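Local structure of beta-agarase B (Zobellia galactanivorans, 4ATF) at residues 73-78 / 84-89; 88-91 / 96-99; 265-270 / 277-282. The protein hydrolyses the beta-1,4-linkages between beta-D-galactose and 3,6-anhydro-alpha-L-galactose in agarose, cutting the chain at random and retaining the anomeric configuration. The protein carries 1 engineered substitution. All blocks are in the same frame, centred on the assembly; numbering follows the deposited sequence.

Contact 1: 73-78 / 84-89; sequences RDRSYV and KMWATR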
loop_
_atom_site.group_PDB
_atom_site.type_symbol
_atom_site.label_atom_id
_atom_site.label_comp_id
_atom_site.label_asym_id
_atom_site.label_seq_id
_atom_site.Cartn_x
_atom_site.Cartn_y
_atom_site.Cartn_z
ATOM N N ARG A 73 15.550 -7.820 -4.081
ATOM C CA ARG A 73 16.153 -7.113 -2.931
ATOM C C ARG A 73 16.883 -5.855 -3.394
ATOM O O ARG A 73 16.810 -4.850 -2.740
ATOM C CB ARG A 73 17.124 -8.013 -2.137
ATOM C CG ARG A 73 16.356 -9.092 -1.369
ATOM C CD ARG A 73 17.283 -10.023 -0.632
ATOM N NE ARG A 73 16.549 -11.143 -0.001
ATOM C CZ ARG A 73 15.832 -11.059 1.105
ATOM N NH1 ARG A 73 15.711 -9.899 1.749
ATOM N NH2 ARG A 73 15.221 -12.165 1.575
ATOM N N ASP A 74 17.558 -5.928 -4.537
ATOM C CA ASP A 74 18.365 -4.814 -5.001
ATOM C C ASP A 74 17.615 -3.772 -5.892
ATOM O O ASP A 74 18.258 -2.943 -6.569
ATOM C CB ASP A 74 19.613 -5.375 -5.698
ATOM C CG ASP A 74 19.303 -6.039 -7.053
ATOM O OD1 ASP A 74 18.129 -6.152 -7.472
ATOM O OD2 ASP A 74 20.284 -6.445 -7.719
ATOM N N ARG A 75 16.279 -3.768 -5.821
ATOM C CA ARG A 75 15.518 -2.697 -6.464
ATOM C C ARG A 75 14.917 -1.711 -5.430
ATOM O O ARG A 75 14.055 -0.874 -5.765
ATOM C CB ARG A 75 14.432 -3.281 -7.419
ATOM C CG ARG A 75 15.028 -3.813 -8.756
ATOM C CD ARG A 75 15.536 -2.629 -9.589
ATOM N NE ARG A 75 16.306 -2.989 -10.806
ATOM C CZ ARG A 75 17.622 -3.288 -10.811
ATOM N NH1 ARG A 75 18.358 -3.271 -9.680
ATOM N NH2 ARG A 75 18.233 -3.563 -11.947
ATOM N N SER A 76 15.299 -1.870 -4.175
ATOM C CA SER A 76 15.008 -0.833 -3.171
ATOM C C SER A 76 16.316 -0.290 -2.588
ATOM O O SER A 76 17.352 -1.000 -2.543
ATOM C CB SER A 76 14.088 -1.405 -2.050
ATOM O OG SER A 76 14.748 -2.556 -1.478
ATOM N N TYR A 77 16.273 0.980 -2.164
ATOM C CA TYR A 77 17.432 1.587 -1.475
ATOM C C TYR A 77 16.979 2.789 -0.636
ATOM O O TYR A 77 15.806 3.186 -0.697
ATOM C CB TYR A 77 18.526 2.003 -2.467
ATOM C CG TYR A 77 18.110 3.058 -3.475
ATOM C CD1 TYR A 77 17.264 2.721 -4.540
ATOM C CD2 TYR A 77 18.646 4.355 -3.432
ATOM C CE1 TYR A 77 16.911 3.705 -5.572
ATOM C CE2 TYR A 77 18.305 5.362 -4.448
ATOM C CZ TYR A 77 17.432 5.006 -5.490
ATOM O OH TYR A 77 17.057 5.910 -6.420
ATOM N N VAL A 78 17.887 3.345 0.152
ATOM C CA VAL A 78 17.579 4.621 0.805
ATOM C C VAL A 78 18.664 5.632 0.578
ATOM O O VAL A 78 19.845 5.328 0.767
ATOM C CB VAL A 78 16.903 4.529 2.203
ATOM C CG1 VAL A 78 16.615 3.137 2.710
ATOM C CG2 VAL A 78 17.167 5.604 3.172
ATOM N N LYS A 84 13.569 4.784 -1.613
ATOM C CA LYS A 84 13.285 4.735 -3.037
ATOM C C LYS A 84 13.283 3.291 -3.599
ATOM O O LYS A 84 13.944 2.426 -3.073
ATOM C CB LYS A 84 14.274 5.608 -3.788
ATOM C CG LYS A 84 14.204 7.111 -3.358
ATOM C CD LYS A 84 15.263 7.832 -4.136
ATOM C CE LYS A 84 15.519 9.234 -3.578
ATOM N NZ LYS A 84 16.368 10.089 -4.470
ATOM N N MET A 85 12.552 3.047 -4.675
ATOM C CA MET A 85 12.317 1.722 -5.203
ATOM C C MET A 85 12.118 2.011 -6.703
ATOM O O MET A 85 11.330 2.915 -7.042
ATOM C CB MET A 85 10.960 1.271 -4.602
ATOM C CG MET A 85 10.931 0.000 -4.033
ATOM S SD MET A 85 9.325 0.072 -3.216
ATOM C CE MET A 85 10.024 0.466 -1.606
ATOM N N TRP A 86 12.761 1.281 -7.607
ATOM C CA TRP A 86 12.539 1.544 -9.034
ATOM C C TRP A 86 12.313 0.273 -9.830
ATOM O O TRP A 86 12.461 -0.820 -9.288
ATOM C CB TRP A 86 13.685 2.398 -9.653
ATOM C CG TRP A 86 14.973 1.725 -10.064
ATOM C CD1 TRP A 86 15.448 1.619 -11.348
ATOM C CD2 TRP A 86 15.993 1.169 -9.216
ATOM N NE1 TRP A 86 16.673 1.003 -11.364
ATOM C CE2 TRP A 86 17.043 0.706 -10.078
ATOM C CE3 TRP A 86 16.119 0.991 -7.837
ATOM C CZ2 TRP A 86 18.209 0.088 -9.599
ATOM C CZ3 TRP A 86 17.301 0.370 -7.338
ATOM C CH2 TRP A 86 18.332 -0.054 -8.228
ATOM N N ALA A 87 11.995 0.407 -11.116
ATOM C CA ALA A 87 11.600 -0.750 -11.941
ATOM C C ALA A 87 12.505 -0.923 -13.214
ATOM O O ALA A 87 12.734 0.056 -13.915
ATOM C CB ALA A 87 10.124 -0.563 -12.392
ATOM N N THR A 88 12.959 -2.136 -13.532
ATOM C CA THR A 88 13.719 -2.368 -14.781
ATOM C C THR A 88 13.222 -3.672 -15.408
ATOM O O THR A 88 12.852 -4.610 -14.662
ATOM C CB THR A 88 15.236 -2.449 -14.532
ATOM O OG1 THR A 88 15.498 -3.448 -13.518
ATOM C CG2 THR A 88 15.771 -1.057 -14.088
ATOM N N ARG A 89 13.182 -3.735 -16.739
ATOM C CA ARG A 89 12.844 -5.002 -17.438
ATOM C C ARG A 89 13.818 -6.132 -17.067
ATOM O O ARG A 89 15.060 -5.960 -17.043
ATOM C CB ARG A 89 12.860 -4.806 -18.961
ATOM C CG ARG A 89 12.101 -5.899 -19.736
ATOM C CD ARG A 89 11.080 -5.124 -20.610
ATOM N NE ARG A 89 9.848 -5.365 -20.029
ATOM C CZ ARG A 89 8.700 -4.692 -20.153
ATOM N NH1 ARG A 89 8.467 -3.553 -20.865
ATOM N NH2 ARG A 89 7.739 -5.232 -19.466
#

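Contact 2: 88-91 / 96-99; sequences TRKP and INMG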
loop_
_atom_site.group_PDB
_atom_site.type_symbol
_atom_site.label_atom_id
_atom_site.label_comp_id
_atom_site.label_asym_id
_atom_site.label_seq_id
_atom_site.Cartn_x
_atom_site.Cartn_y
_atom_site.Cartn_z
ATOM N N THR A 88 12.959 -2.136 -13.532
ATOM C CA THR A 88 13.719 -2.368 -14.781
ATOM C C THR A 88 13.222 -3.672 -15.408
ATOM O O THR A 88 12.852 -4.610 -14.662
ATOM C CB THR A 88 15.236 -2.449 -14.532
ATOM O OG1 THR A 88 15.498 -3.448 -13.518
ATOM C CG2 THR A 88 15.771 -1.057 -14.088
ATOM N N ARG A 89 13.182 -3.735 -16.739
ATOM C CA ARG A 89 12.844 -5.002 -17.438
ATOM C C ARG A 89 13.818 -6.132 -17.067
ATOM O O ARG A 89 15.060 -5.960 -17.043
ATOM C CB ARG A 89 12.860 -4.806 -18.961
ATOM C CG ARG A 89 12.101 -5.899 -19.736
ATOM C CD ARG A 89 11.080 -5.124 -20.610
ATOM N NE ARG A 89 9.848 -5.365 -20.029
ATOM C CZ ARG A 89 8.700 -4.692 -20.153
ATOM N NH1 ARG A 89 8.467 -3.553 -20.865
ATOM N NH2 ARG A 89 7.739 -5.232 -19.466
ATOM N N LYS A 90 13.262 -7.289 -16.724
ATOM C CA LYS A 90 14.100 -8.462 -16.483
ATOM C C LYS A 90 14.748 -8.869 -17.796
ATOM O O LYS A 90 14.069 -8.984 -18.823
ATOM C CB LYS A 90 13.273 -9.616 -15.894
ATOM C CG LYS A 90 14.066 -10.909 -15.643
ATOM C CD LYS A 90 13.175 -11.962 -14.973
ATOM C CE LYS A 90 13.926 -13.315 -14.823
ATOM N NZ LYS A 90 13.037 -14.336 -14.163
ATOM N N PRO A 91 16.084 -9.062 -17.810
ATOM C CA PRO A 91 16.678 -9.376 -19.136
ATOM C C PRO A 91 16.066 -10.656 -19.739
ATOM O O PRO A 91 15.869 -11.643 -19.004
ATOM C CB PRO A 91 18.171 -9.600 -18.807
ATOM C CG PRO A 91 18.389 -8.753 -17.513
ATOM C CD PRO A 91 17.081 -8.901 -16.736
ATOM N N ILE A 96 9.091 -7.474 -14.956
ATOM C CA ILE A 96 9.707 -6.249 -14.519
ATOM C C ILE A 96 10.196 -6.442 -13.080
ATOM O O ILE A 96 9.403 -6.732 -12.181
ATOM C CB ILE A 96 8.714 -5.073 -14.569
ATOM C CG1 ILE A 96 8.103 -4.983 -15.982
ATOM C CG2 ILE A 96 9.441 -3.743 -14.199
ATOM C CD1 ILE A 96 6.811 -4.075 -16.056
ATOM N N ASN A 97 11.497 -6.322 -12.873
ATOM C CA ASN A 97 12.067 -6.323 -11.521
ATOM C C ASN A 97 11.816 -4.997 -10.781
ATOM O O ASN A 97 12.046 -3.894 -11.339
ATOM C CB ASN A 97 13.593 -6.556 -11.608
ATOM C CG ASN A 97 13.978 -7.922 -12.177
ATOM O OD1 ASN A 97 14.858 -8.021 -13.052
ATOM N ND2 ASN A 97 13.367 -9.003 -11.649
ATOM N N MET A 98 11.380 -5.044 -9.520
ATOM C CA MET A 98 11.031 -3.775 -8.819
ATOM C C MET A 98 11.136 -4.130 -7.331
ATOM O O MET A 98 11.397 -5.326 -6.952
ATOM C CB MET A 98 9.634 -3.235 -9.241
ATOM C CG MET A 98 8.468 -4.120 -8.879
ATOM S SD MET A 98 6.926 -3.653 -9.771
ATOM C CE MET A 98 7.270 -3.961 -11.502
ATOM N N GLY A 99 10.998 -3.127 -6.491
ATOM C CA GLY A 99 11.253 -3.278 -5.056
ATOM C C GLY A 99 10.048 -3.676 -4.199
ATOM O O GLY A 99 8.886 -3.414 -4.568
HETATM O O HOH W 1 16.059 -5.951 -14.381
#

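Contact 3: 265-270 / 277-282; sequences TWRSSP and NTYTPT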
loop_
_atom_site.group_PDB
_atom_site.type_symbol
_atom_site.label_atom_id
_atom_site.label_comp_id
_atom_site.label_asym_id
_atom_site.label_seq_id
_atom_site.Cartn_x
_atom_site.Cartn_y
_atom_site.Cartn_z
ATOM N N THR A 265 -2.100 -8.169 -12.671
ATOM C CA THR A 265 -2.690 -8.885 -13.822
ATOM C C THR A 265 -3.910 -8.171 -14.458
ATOM O O THR A 265 -4.071 -8.120 -15.683
ATOM C CB THR A 265 -3.082 -10.350 -13.469
ATOM O OG1 THR A 265 -1.932 -10.994 -12.928
ATOM C CG2 THR A 265 -3.512 -11.132 -14.768
ATOM N N TRP A 266 -4.766 -7.576 -13.648
ATOM C CA TRP A 266 -5.959 -6.937 -14.250
ATOM C C TRP A 266 -5.584 -5.729 -15.162
ATOM O O TRP A 266 -6.427 -5.279 -15.968
ATOM C CB TRP A 266 -6.966 -6.509 -13.159
ATOM C CG TRP A 266 -6.570 -5.335 -12.262
ATOM C CD1 TRP A 266 -5.763 -5.378 -11.170
ATOM C CD2 TRP A 266 -6.969 -3.953 -12.402
ATOM N NE1 TRP A 266 -5.608 -4.089 -10.605
ATOM C CE2 TRP A 266 -6.362 -3.214 -11.328
ATOM C CE3 TRP A 266 -7.790 -3.273 -13.304
ATOM C CZ2 TRP A 266 -6.555 -1.862 -11.137
ATOM C CZ3 TRP A 266 -7.983 -1.880 -13.119
ATOM C CH2 TRP A 266 -7.359 -1.190 -12.038
ATOM N N ARG A 267 -4.329 -5.240 -15.006
ATOM C CA ARG A 267 -3.784 -4.074 -15.755
ATOM C C ARG A 267 -2.954 -4.570 -16.927
ATOM O O ARG A 267 -3.175 -4.107 -18.037
ATOM C CB ARG A 267 -2.887 -3.139 -14.876
ATOM C CG ARG A 267 -3.459 -2.443 -13.596
ATOM C CD ARG A 267 -2.455 -1.240 -13.229
ATOM N NE ARG A 267 -3.335 -0.299 -13.633
ATOM C CZ ARG A 267 -3.261 0.882 -14.165
ATOM N NH1 ARG A 267 -4.495 1.288 -14.311
ATOM N NH2 ARG A 267 -2.186 1.660 -14.469
ATOM N N SER A 268 -1.991 -5.471 -16.701
ATOM C CA SER A 268 -1.142 -6.003 -17.843
ATOM C C SER A 268 -1.768 -7.091 -18.710
ATOM O O SER A 268 -1.371 -7.271 -19.871
ATOM C CB SER A 268 0.242 -6.467 -17.336
ATOM O OG SER A 268 0.108 -7.496 -16.354
ATOM N N SER A 269 -2.735 -7.831 -18.169
ATOM C CA SER A 269 -3.470 -8.844 -18.976
ATOM C C SER A 269 -4.952 -8.664 -18.714
ATOM O O SER A 269 -5.541 -9.546 -18.090
ATOM C CB SER A 269 -3.148 -10.271 -18.511
ATOM O OG SER A 269 -1.818 -10.575 -18.822
ATOM N N PRO A 270 -5.541 -7.551 -19.139
ATOM C CA PRO A 270 -6.939 -7.295 -18.814
ATOM C C PRO A 270 -7.898 -8.359 -19.350
ATOM O O PRO A 270 -7.664 -8.930 -20.429
ATOM C CB PRO A 270 -7.204 -5.979 -19.513
ATOM C CG PRO A 270 -6.271 -6.024 -20.667
ATOM C CD PRO A 270 -5.028 -6.557 -20.087
ATOM N N ASN A 277 -7.176 -1.411 -22.927
ATOM C CA ASN A 277 -7.398 -1.452 -21.477
ATOM C C ASN A 277 -6.137 -2.066 -20.831
ATOM O O ASN A 277 -6.197 -2.533 -19.674
ATOM C CB ASN A 277 -8.590 -2.379 -21.057
ATOM C CG ASN A 277 -9.939 -1.888 -21.538
ATOM O OD1 ASN A 277 -10.710 -2.660 -22.097
ATOM N ND2 ASN A 277 -10.228 -0.609 -21.332
ATOM N N THR A 278 -5.037 -2.116 -21.604
ATOM C CA THR A 278 -3.773 -2.730 -21.128
ATOM C C THR A 278 -2.810 -1.652 -20.661
ATOM O O THR A 278 -2.352 -0.823 -21.465
ATOM C CB THR A 278 -3.116 -3.585 -22.235
ATOM O OG1 THR A 278 -4.036 -4.607 -22.589
ATOM C CG2 THR A 278 -1.847 -4.239 -21.732
ATOM N N TYR A 279 -2.587 -1.614 -19.363
ATOM C CA TYR A 279 -1.792 -0.497 -18.726
ATOM C C TYR A 279 -0.563 -1.069 -18.021
ATOM O O TYR A 279 -0.624 -1.480 -16.841
ATOM C CB TYR A 279 -2.626 0.256 -17.694
ATOM C CG TYR A 279 -3.944 0.810 -18.228
ATOM C CD1 TYR A 279 -3.949 1.943 -19.076
ATOM C CD2 TYR A 279 -5.187 0.254 -17.846
ATOM C CE1 TYR A 279 -5.139 2.491 -19.559
ATOM C CE2 TYR A 279 -6.413 0.805 -18.322
ATOM C CZ TYR A 279 -6.361 1.934 -19.179
ATOM O OH TYR A 279 -7.511 2.544 -19.701
ATOM N N THR A 280 0.557 -1.047 -18.724
ATOM C CA THR A 280 1.797 -1.577 -18.144
ATOM C C THR A 280 2.973 -0.874 -18.903
ATOM O O THR A 280 2.800 -0.491 -20.070
ATOM C CB THR A 280 1.842 -3.147 -18.321
ATOM O OG1 THR A 280 2.964 -3.708 -17.616
ATOM C CG2 THR A 280 1.866 -3.529 -19.846
ATOM N N PRO A 281 4.131 -0.655 -18.226
ATOM C CA PRO A 281 5.184 0.149 -18.882
ATOM C C PRO A 281 5.732 -0.518 -20.145
ATOM O O PRO A 281 5.904 -1.745 -20.191
ATOM C CB PRO A 281 6.294 0.222 -17.821
ATOM C CG PRO A 281 5.618 -0.046 -16.509
ATOM C CD PRO A 281 4.484 -1.019 -16.838
ATOM N N THR A 282 5.944 0.262 -21.180
ATOM C CA THR A 282 6.680 -0.225 -22.362
ATOM C C THR A 282 8.190 -0.048 -22.064
ATOM O O THR A 282 8.553 0.624 -21.073
ATOM C CB THR A 282 6.341 0.640 -23.614
ATOM O OG1 THR A 282 6.734 1.984 -23.332
ATOM C CG2 THR A 282 4.792 0.613 -23.934
HETATM O O HOH W 2 -6.986 -2.711 -17.060
#

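Contact 1: 73-78 / 84-89
The carbonyl O of Asp74 comes to 3.3 Å from CH2 of Trp86, just before the chain enters strand 76-78. Arg75 follows, its side chain running across to Trp86 and Thr88. A bend at chi2 (-69°) turns the chain so that CD stands over the centre of the six-membered ring of Trp86, 3.7 Å from the centroid, in a CH-pi contact. The guanidinium continues almost parallel to the ring, the two planes 18° apart, with NH1 3.4 Å from CZ2 of Trp86. At its edge the group grips Thr88 side-on: NE and NH2 both bond to OG1, the NE to OG1 distance being 2.9 Å and the NH2 bond longer and more bent. NH1 also bonds in the guanidinium plane to Asp74 O, approaching that carbonyl from above its plane. Three N-H groups are thus engaged in one plane while an aromatic face covers it, which fixes the rotation of the group. The backbone O of Arg75 takes the N-H of Trp86 at 3.1 Å and the CA-H of Met85. From here strands 76-79 and 82-89 form a beta hairpin of the GH16 beta-sandwich. Ser76 and Met85 form a non-hydrogen-bonded pair, their side chains meeting CB to CG on the face where Ser76 also touches Ile101 of strand 96-103. Tyr77 pairs with Lys84 through two backbone hydrogen bonds. Its CG sits between the backbone N and the carbonyl carbon (chi1 62°), which swings the ring across the neighbouring strand; CB of Lys84 lies over one ring face, 3.9 Å from the centroid, and CD reaches the phenol OH. Tyr77 CE1 touches CE3 of Trp86 at 3.6 Å, the two ring planes being nearly perpendicular.

Contact 2: 88-91 / 96-99
Asn97 turns its CG anti to the carbonyl carbon (chi1 -64°), which carries the amide across to Lys90, with OD1 3.6 Å from CB of that lysine; Thr88 rises from the same sheet face. One water joins the two strands there, hydrogen-bonded to Thr88 OG1, Arg89 O and Asn97 OD1; the threonine hydroxyl also accepts from Arg75. The other end of the amide, ND2, bonds to Glu70, whose carboxylate also forms a salt bridge with Lys90. Between the backbones, Thr88 N bonds to Asn97 O at 3.0 Å and Asn97 N returns to Thr88 O at 2.8 Å. On the opposite face, bends at chi2 and chi3 bring NH2 of Arg89 to 3.5 Å from CG1 of Ile96, while its hydrogen bond goes to Asp94 O; CG2 of Ile96 rests on Thr88 O. An alanine in place of Ile96 has neither branch, and a gap would probably open beside the Arg89 guanidinium and over Thr88 O. Antiparallel pairing of this kind, closed by a short connection, defines the beta hairpin of strands 82-89 and 96-103 in the GH16 sandwich.

Contact 3: 265-270 / 277-282
One face of the Arg267 guanidinium is covered by CB of Tyr279, set toward the rim and 3.5 Å from NH2. Guanidinium and phenol planes are only 14° apart, yet the ring is displaced, so that NH1 meets it obliquely at CD2, 3.7 Å away. Nearer the backbone, CG of Arg267 lies over the centre of the Trp266 indole, 3.8 Å above its plane. The bend at chi3 (108°) carries the charged end from the indole to Tyr279; there it also makes a cation-pi interaction with Phe160, and NH2 bonds to Thr123 O. The backbones join where Tyr279 N donates to Arg267 O at 2.9 Å. A water adds a second link, donating to Trp266 O and to Asn277 O, the latter at 2.7 Å. Further on, CB of Ser268 abuts CB of Thr280 at 3.8 Å, and their hydroxyls take different oxygens of one carboxylate, that of Asp263. Pro270 crosses Thr278 at about a right angle, CG and CD pressing on OG1, whose own hydrogen bond goes to Leu274 O. Short helix 265-268 and the loop 277-282 are thereby fastened together as part of the wall of the agarose-binding cleft, where Trp266 and Tyr279 both belong to the pocket holding the bound oligosaccharide.

None of the three contacts is fully buried; each mixes covered and partly exposed residues. Contacts 1 and 2 lie on successive hairpins that share strand 82-89: Thr88 serves both, and Met85 of the first packs on Gly99 of the second. Both rest on paired backbone bonds, but contact 1 adds CH-pi contacts of Arg75 and Lys84 with aromatic rings and a guanidinium held by a hydroxyl, whereas contact 2 relies on an amide, a water and an isoleucine set against an arginine. Contact 3 lies nearer the bound sugar, and joins a short helix to a loop through a single direct backbone bond. Its link to the hairpins is Arg89, whose NH1 probably bonds to Pro281 O, with Ile96 packing on the same proline.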